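Local coordinates for protein M157 (Murid herpesvirus 1, PDB 2NYK) that probably serves as an MHC class I-like viral ligand recognised by Ly49 receptors of natural killer cells, at residues C60-E72 and I160-L174. The protein carries 1 engineered substitution. Residues are numbered along the deposited sequence; the frame is centred on the assembly and turned at random.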
loop_
_atom_site.group_PDB
_atom_site.type_symbol
_atom_site.label_atom_id
_atom_site.label_comp_id
_atom_site.label_asym_id
_atom_site.label_seq_id
_atom_site.Cartn_x
_atom_site.Cartn_y
_atom_site.Cartn_z
ATOM N N CYS A 60 -4.165 -0.518 9.925
ATOM C CA CYS A 60 -2.814 -0.273 10.442
ATOM C C CYS A 60 -2.864 0.515 11.760
ATOM O O CYS A 60 -3.689 1.406 11.924
ATOM C CB CYS A 60 -1.924 0.408 9.389
ATOM S SG CYS A 60 -1.782 2.205 9.423
ATOM N N LYS A 61 -1.979 0.169 12.687
ATOM C CA LYS A 61 -1.979 0.759 14.032
ATOM C C LYS A 61 -1.873 2.272 14.041
ATOM O O LYS A 61 -2.337 2.896 14.977
ATOM C CB LYS A 61 -0.848 0.161 14.902
ATOM C CG LYS A 61 -0.937 -1.350 15.104
ATOM C CD LYS A 61 -2.216 -1.777 15.819
ATOM C CE LYS A 61 -2.312 -3.298 15.975
ATOM N NZ LYS A 61 -1.039 -3.914 16.505
ATOM N N ILE A 62 -1.215 2.860 13.037
ATOM C CA ILE A 62 -1.081 4.319 13.002
ATOM C C ILE A 62 -2.092 4.944 12.041
ATOM O O ILE A 62 -1.989 6.128 11.697
ATOM C CB ILE A 62 0.365 4.777 12.634
ATOM C CG1 ILE A 62 0.768 4.250 11.245
ATOM C CG2 ILE A 62 1.366 4.345 13.723
ATOM C CD1 ILE A 62 2.139 4.720 10.787
ATOM N N CYS A 63 -3.041 4.126 11.586
ATOM C CA CYS A 63 -4.111 4.576 10.690
ATOM C C CYS A 63 -5.275 5.171 11.498
ATOM O O CYS A 63 -5.484 4.796 12.650
ATOM C CB CYS A 63 -4.625 3.412 9.822
ATOM S SG CYS A 63 -3.490 2.935 8.493
ATOM N N PRO A 64 -6.030 6.116 10.894
ATOM C CA PRO A 64 -7.217 6.599 11.580
ATOM C C PRO A 64 -8.261 5.485 11.643
ATOM O O PRO A 64 -8.217 4.544 10.842
ATOM C CB PRO A 64 -7.698 7.747 10.682
ATOM C CG PRO A 64 -7.205 7.389 9.323
ATOM C CD PRO A 64 -5.843 6.787 9.585
ATOM N N ASP A 65 -9.184 5.559 12.588
ATOM C CA ASP A 65 -10.231 4.539 12.605
ATOM C C ASP A 65 -11.135 4.756 11.401
ATOM O O ASP A 65 -11.436 5.888 11.046
ATOM C CB ASP A 65 -11.044 4.577 13.897
ATOM C CG ASP A 65 -12.106 3.484 13.938
ATOM O OD1 ASP A 65 -11.730 2.290 13.814
ATOM O OD2 ASP A 65 -13.308 3.820 14.060
ATOM N N VAL A 66 -11.535 3.670 10.752
ATOM C CA VAL A 66 -12.474 3.752 9.634
ATOM C C VAL A 66 -13.741 2.994 10.017
ATOM O O VAL A 66 -13.783 1.748 9.977
ATOM C CB VAL A 66 -11.851 3.235 8.291
ATOM C CG1 VAL A 66 -12.843 3.401 7.128
ATOM C CG2 VAL A 66 -10.526 3.967 7.984
ATOM N N SER A 67 -14.762 3.752 10.419
ATOM C CA SER A 67 -16.051 3.170 10.787
ATOM C C SER A 67 -16.913 2.988 9.552
ATOM O O SER A 67 -16.563 3.467 8.468
ATOM C CB SER A 67 -16.777 4.065 11.792
ATOM O OG SER A 67 -17.139 5.307 11.199
ATOM N N SER A 68 -18.062 2.337 9.740
ATOM C CA SER A 68 -18.998 2.059 8.671
ATOM C C SER A 68 -19.614 3.325 8.054
ATOM O O SER A 68 -20.265 3.251 7.007
ATOM C CB SER A 68 -20.106 1.118 9.167
ATOM O OG SER A 68 -20.869 1.768 10.162
ATOM N N THR A 69 -19.411 4.476 8.681
ATOM C CA THR A 69 -19.978 5.713 8.142
ATOM C C THR A 69 -18.947 6.709 7.612
ATOM O O THR A 69 -19.317 7.762 7.064
ATOM C CB THR A 69 -20.878 6.419 9.170
ATOM O OG1 THR A 69 -20.076 6.835 10.277
ATOM C CG2 THR A 69 -22.016 5.500 9.645
ATOM N N ASP A 70 -17.665 6.387 7.761
ATOM C CA ASP A 70 -16.589 7.243 7.245
ATOM C C ASP A 70 -16.589 7.215 5.703
ATOM O O ASP A 70 -16.975 6.204 5.104
ATOM C CB ASP A 70 -15.220 6.797 7.802
ATOM C CG ASP A 70 -14.955 7.318 9.212
ATOM O OD1 ASP A 70 -15.177 8.529 9.482
ATOM O OD2 ASP A 70 -14.494 6.518 10.053
ATOM N N ILE A 71 -16.165 8.321 5.080
ATOM C CA ILE A 71 -16.180 8.441 3.611
ATOM C C ILE A 71 -15.441 7.296 2.909
ATOM O O ILE A 71 -15.954 6.734 1.950
ATOM C CB ILE A 71 -15.635 9.850 3.107
ATOM C CG1 ILE A 71 -15.533 9.884 1.583
ATOM C CG2 ILE A 71 -14.276 10.171 3.674
ATOM C CD1 ILE A 71 -16.887 9.898 0.910
ATOM N N GLU A 72 -14.263 6.925 3.407
ATOM C CA GLU A 72 -13.477 5.842 2.785
ATOM C C GLU A 72 -14.244 4.540 2.751
ATOM O O GLU A 72 -14.289 3.880 1.716
ATOM C CB GLU A 72 -12.132 5.628 3.491
ATOM C CG GLU A 72 -11.277 6.884 3.682
ATOM C CD GLU A 72 -11.630 7.664 4.948
ATOM O OE1 GLU A 72 -12.826 7.831 5.253
ATOM O OE2 GLU A 72 -10.711 8.155 5.621
ATOM N N ILE A 160 -10.685 13.820 4.100
ATOM C CA ILE A 160 -9.738 12.708 3.874
ATOM C C ILE A 160 -8.304 13.098 4.223
ATOM O O ILE A 160 -7.628 12.393 4.973
ATOM C CB ILE A 160 -9.835 12.161 2.428
ATOM C CG1 ILE A 160 -11.267 11.627 2.141
ATOM C CG2 ILE A 160 -8.844 11.032 2.229
ATOM C CD1 ILE A 160 -11.574 11.394 0.625
ATOM N N LYS A 161 -7.842 14.222 3.682
ATOM C CA LYS A 161 -6.506 14.742 3.979
ATOM C C LYS A 161 -6.319 14.997 5.466
ATOM O O LYS A 161 -5.308 14.607 6.043
ATOM C CB LYS A 161 -6.241 16.020 3.174
ATOM C CG LYS A 161 -6.194 15.807 1.652
ATOM C CD LYS A 161 -5.565 16.998 0.918
ATOM C CE LYS A 161 -4.029 16.908 0.894
ATOM N NZ LYS A 161 -3.459 18.180 0.337
ATOM N N ASN A 162 -7.324 15.591 6.100
ATOM C CA ASN A 162 -7.270 15.848 7.548
ATOM C C ASN A 162 -7.130 14.550 8.348
ATOM O O ASN A 162 -6.334 14.458 9.277
ATOM C CB ASN A 162 -8.486 16.657 8.012
ATOM C CG ASN A 162 -8.530 16.838 9.530
ATOM O OD1 ASN A 162 -9.231 16.104 10.227
ATOM N ND2 ASN A 162 -7.779 17.814 10.039
ATOM N N ARG A 163 -7.893 13.545 7.939
ATOM C CA ARG A 163 -7.884 12.222 8.578
ATOM C C ARG A 163 -6.582 11.447 8.378
ATOM O O ARG A 163 -6.130 10.742 9.295
ATOM C CB ARG A 163 -9.052 11.378 8.052
ATOM C CG ARG A 163 -10.361 11.712 8.660
ATOM C CD ARG A 163 -11.562 11.175 7.836
ATOM N NE ARG A 163 -11.551 9.724 7.668
ATOM C CZ ARG A 163 -11.481 8.852 8.668
ATOM N NH1 ARG A 163 -11.406 9.271 9.928
ATOM N NH2 ARG A 163 -11.483 7.549 8.413
ATOM N N TRP A 164 -5.974 11.582 7.198
ATOM C CA TRP A 164 -4.831 10.738 6.812
ATOM C C TRP A 164 -3.450 11.371 6.813
ATOM O O TRP A 164 -2.452 10.652 6.836
ATOM C CB TRP A 164 -5.086 10.109 5.435
ATOM C CG TRP A 164 -6.161 9.048 5.532
ATOM C CD1 TRP A 164 -7.520 9.222 5.442
ATOM C CD2 TRP A 164 -5.943 7.657 5.737
ATOM N NE1 TRP A 164 -8.158 8.013 5.586
ATOM C CE2 TRP A 164 -7.204 7.038 5.778
ATOM C CE3 TRP A 164 -4.790 6.871 5.889
ATOM C CZ2 TRP A 164 -7.348 5.654 5.958
ATOM C CZ3 TRP A 164 -4.937 5.514 6.092
ATOM C CH2 TRP A 164 -6.202 4.920 6.124
ATOM N N ARG A 165 -3.373 12.698 6.765
ATOM C CA ARG A 165 -2.082 13.363 6.652
ATOM C C ARG A 165 -1.026 12.835 7.632
ATOM O O ARG A 165 0.046 12.454 7.222
ATOM C CB ARG A 165 -2.213 14.878 6.810
ATOM C CG ARG A 165 -0.868 15.541 6.903
ATOM C CD ARG A 165 -0.951 17.051 6.732
ATOM N NE ARG A 165 -1.691 17.719 7.800
ATOM C CZ ARG A 165 -1.211 17.980 9.020
ATOM N NH1 ARG A 165 0.016 17.609 9.354
ATOM N NH2 ARG A 165 -1.964 18.637 9.902
ATOM N N SER A 166 -1.337 12.848 8.924
ATOM C CA SER A 166 -0.397 12.400 9.943
ATOM C C SER A 166 0.057 10.949 9.699
ATOM O O SER A 166 1.226 10.640 9.825
ATOM C CB SER A 166 -1.040 12.533 11.326
ATOM O OG SER A 166 -0.205 11.966 12.323
ATOM N N THR A 167 -0.882 10.075 9.349
ATOM C CA THR A 167 -0.575 8.669 9.041
ATOM C C THR A 167 0.410 8.568 7.887
ATOM O O THR A 167 1.398 7.866 7.977
ATOM C CB THR A 167 -1.868 7.881 8.717
ATOM O OG1 THR A 167 -2.708 7.908 9.869
ATOM C CG2 THR A 167 -1.549 6.413 8.348
ATOM N N VAL A 168 0.174 9.326 6.824
ATOM C CA VAL A 168 1.010 9.247 5.636
ATOM C C VAL A 168 2.423 9.804 5.862
ATOM O O VAL A 168 3.390 9.282 5.330
ATOM C CB VAL A 168 0.346 9.984 4.460
ATOM C CG1 VAL A 168 1.279 9.998 3.258
ATOM C CG2 VAL A 168 -0.975 9.314 4.099
ATOM N N GLN A 169 2.536 10.880 6.631
ATOM C CA GLN A 169 3.840 11.437 6.980
ATOM C C GLN A 169 4.644 10.418 7.808
ATOM O O GLN A 169 5.823 10.202 7.555
ATOM C CB GLN A 169 3.673 12.789 7.716
ATOM C CG GLN A 169 2.886 13.826 6.875
ATOM C CD GLN A 169 2.785 15.226 7.503
ATOM O OE1 GLN A 169 2.201 15.406 8.573
ATOM N NE2 GLN A 169 3.336 16.225 6.810
ATOM N N LYS A 170 3.996 9.781 8.772
ATOM C CA LYS A 170 4.667 8.748 9.589
ATOM C C LYS A 170 5.130 7.563 8.746
ATOM O O LYS A 170 6.260 7.090 8.893
ATOM C CB LYS A 170 3.748 8.230 10.683
ATOM C CG LYS A 170 3.436 9.230 11.760
ATOM C CD LYS A 170 2.744 8.530 12.924
ATOM C CE LYS A 170 2.602 9.453 14.132
ATOM N NZ LYS A 170 1.572 10.516 13.955
ATOM N N LEU A 171 4.265 7.103 7.842
ATOM C CA LEU A 171 4.611 5.993 6.944
ATOM C C LEU A 171 5.851 6.298 6.083
ATOM O O LEU A 171 6.655 5.419 5.807
ATOM C CB LEU A 171 3.400 5.627 6.084
ATOM C CG LEU A 171 2.285 4.852 6.813
ATOM C CD1 LEU A 171 1.080 4.654 5.908
ATOM C CD2 LEU A 171 2.788 3.507 7.327
ATOM N N LYS A 172 6.024 7.560 5.690
ATOM C CA LYS A 172 7.210 7.946 4.926
ATOM C C LYS A 172 8.432 7.838 5.814
ATOM O O LYS A 172 9.423 7.239 5.428
ATOM C CB LYS A 172 7.123 9.379 4.370
ATOM C CG LYS A 172 5.847 9.787 3.649
ATOM C CD LYS A 172 6.053 11.102 2.838
ATOM C CE LYS A 172 6.577 12.251 3.730
ATOM N NZ LYS A 172 6.924 13.542 3.025
ATOM N N GLN A 173 8.364 8.409 7.013
ATOM C CA GLN A 173 9.513 8.361 7.927
ATOM C C GLN A 173 9.905 6.947 8.380
ATOM O O GLN A 173 11.067 6.667 8.622
ATOM C CB GLN A 173 9.262 9.268 9.116
ATOM C CG GLN A 173 9.072 10.719 8.679
ATOM C CD GLN A 173 9.091 11.676 9.831
ATOM O OE1 GLN A 173 8.417 11.463 10.838
ATOM N NE2 GLN A 173 9.853 12.763 9.685
ATOM N N LEU A 174 8.919 6.062 8.461
ATOM C CA LEU A 174 9.149 4.657 8.813
ATOM C C LEU A 174 9.803 3.885 7.672
ATOM O O LEU A 174 10.260 2.752 7.848
ATOM C CB LEU A 174 7.833 4.012 9.208
ATOM C CG LEU A 174 7.291 4.462 10.569
ATOM C CD1 LEU A 174 5.889 3.934 10.811
ATOM C CD2 LEU A 174 8.239 4.032 11.662
HETATM O O HOH W 1 -0.595 8.748 13.321
#
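E72 OE2 is gripped from two sides by side chains of consecutive residues in the helix 157-173. The indole NE1 of W164, 2.6 Å from E72 OE2, donates nearly in the ring plane to its anti lone pair, while NE of R163 meets the syn lone pair of the same oxygen at 2.7 Å in a salt bridge, more bent and with the oxygen tilted from the guanidinium plane. A bend in the glutamate chain (chi2 86°) turns the carboxylate toward both donors; glutamate suits this buried place because an anion satisfies an indole N-H and a guanidinium at once, and they in turn would be expected to stabilise its charge.

R163 reaches further. Its NH2 makes a straight bond (167°) to the backbone O of D65 at 3.1 Å, and the D70 carboxylate lies stacked over one guanidinium face, its plane 18° from that of the arginine, so this second salt bridge works through charge alone. D70 is held in turn by the backbone N of S67, which donates to D70 OD2.

The MHC class I-like platform carries helix 71-90 on one side and the broken helices 148-154 and 157-173 on the other, over an antiparallel sheet; the loop before helix 71-90 runs along helix 157-173, joining the two sides. P64, a compact ring with no backbone N-H to satisfy, lies over the W164 face: its CD sits 3.7 Å above the six-membered ring centroid in a CH-pi contact, while V47 and V48 of the strand 46-51 also touch the indole.

One helical turn beyond R163, T167 OG1 donates to I62 O, earlier in the loop, at 2.7 Å, in the carbonyl plane on a lone pair. Threonine suits both neighbours, pairing this hydroxyl with a methyl, CG2, that faces the C60-C63 disulfide, 4.0 Å from C63 SG. The branched I62 chain reaches two leucines: its CD1 lies 3.7 Å from L171 CD2 and tip to tip with L174 CD1.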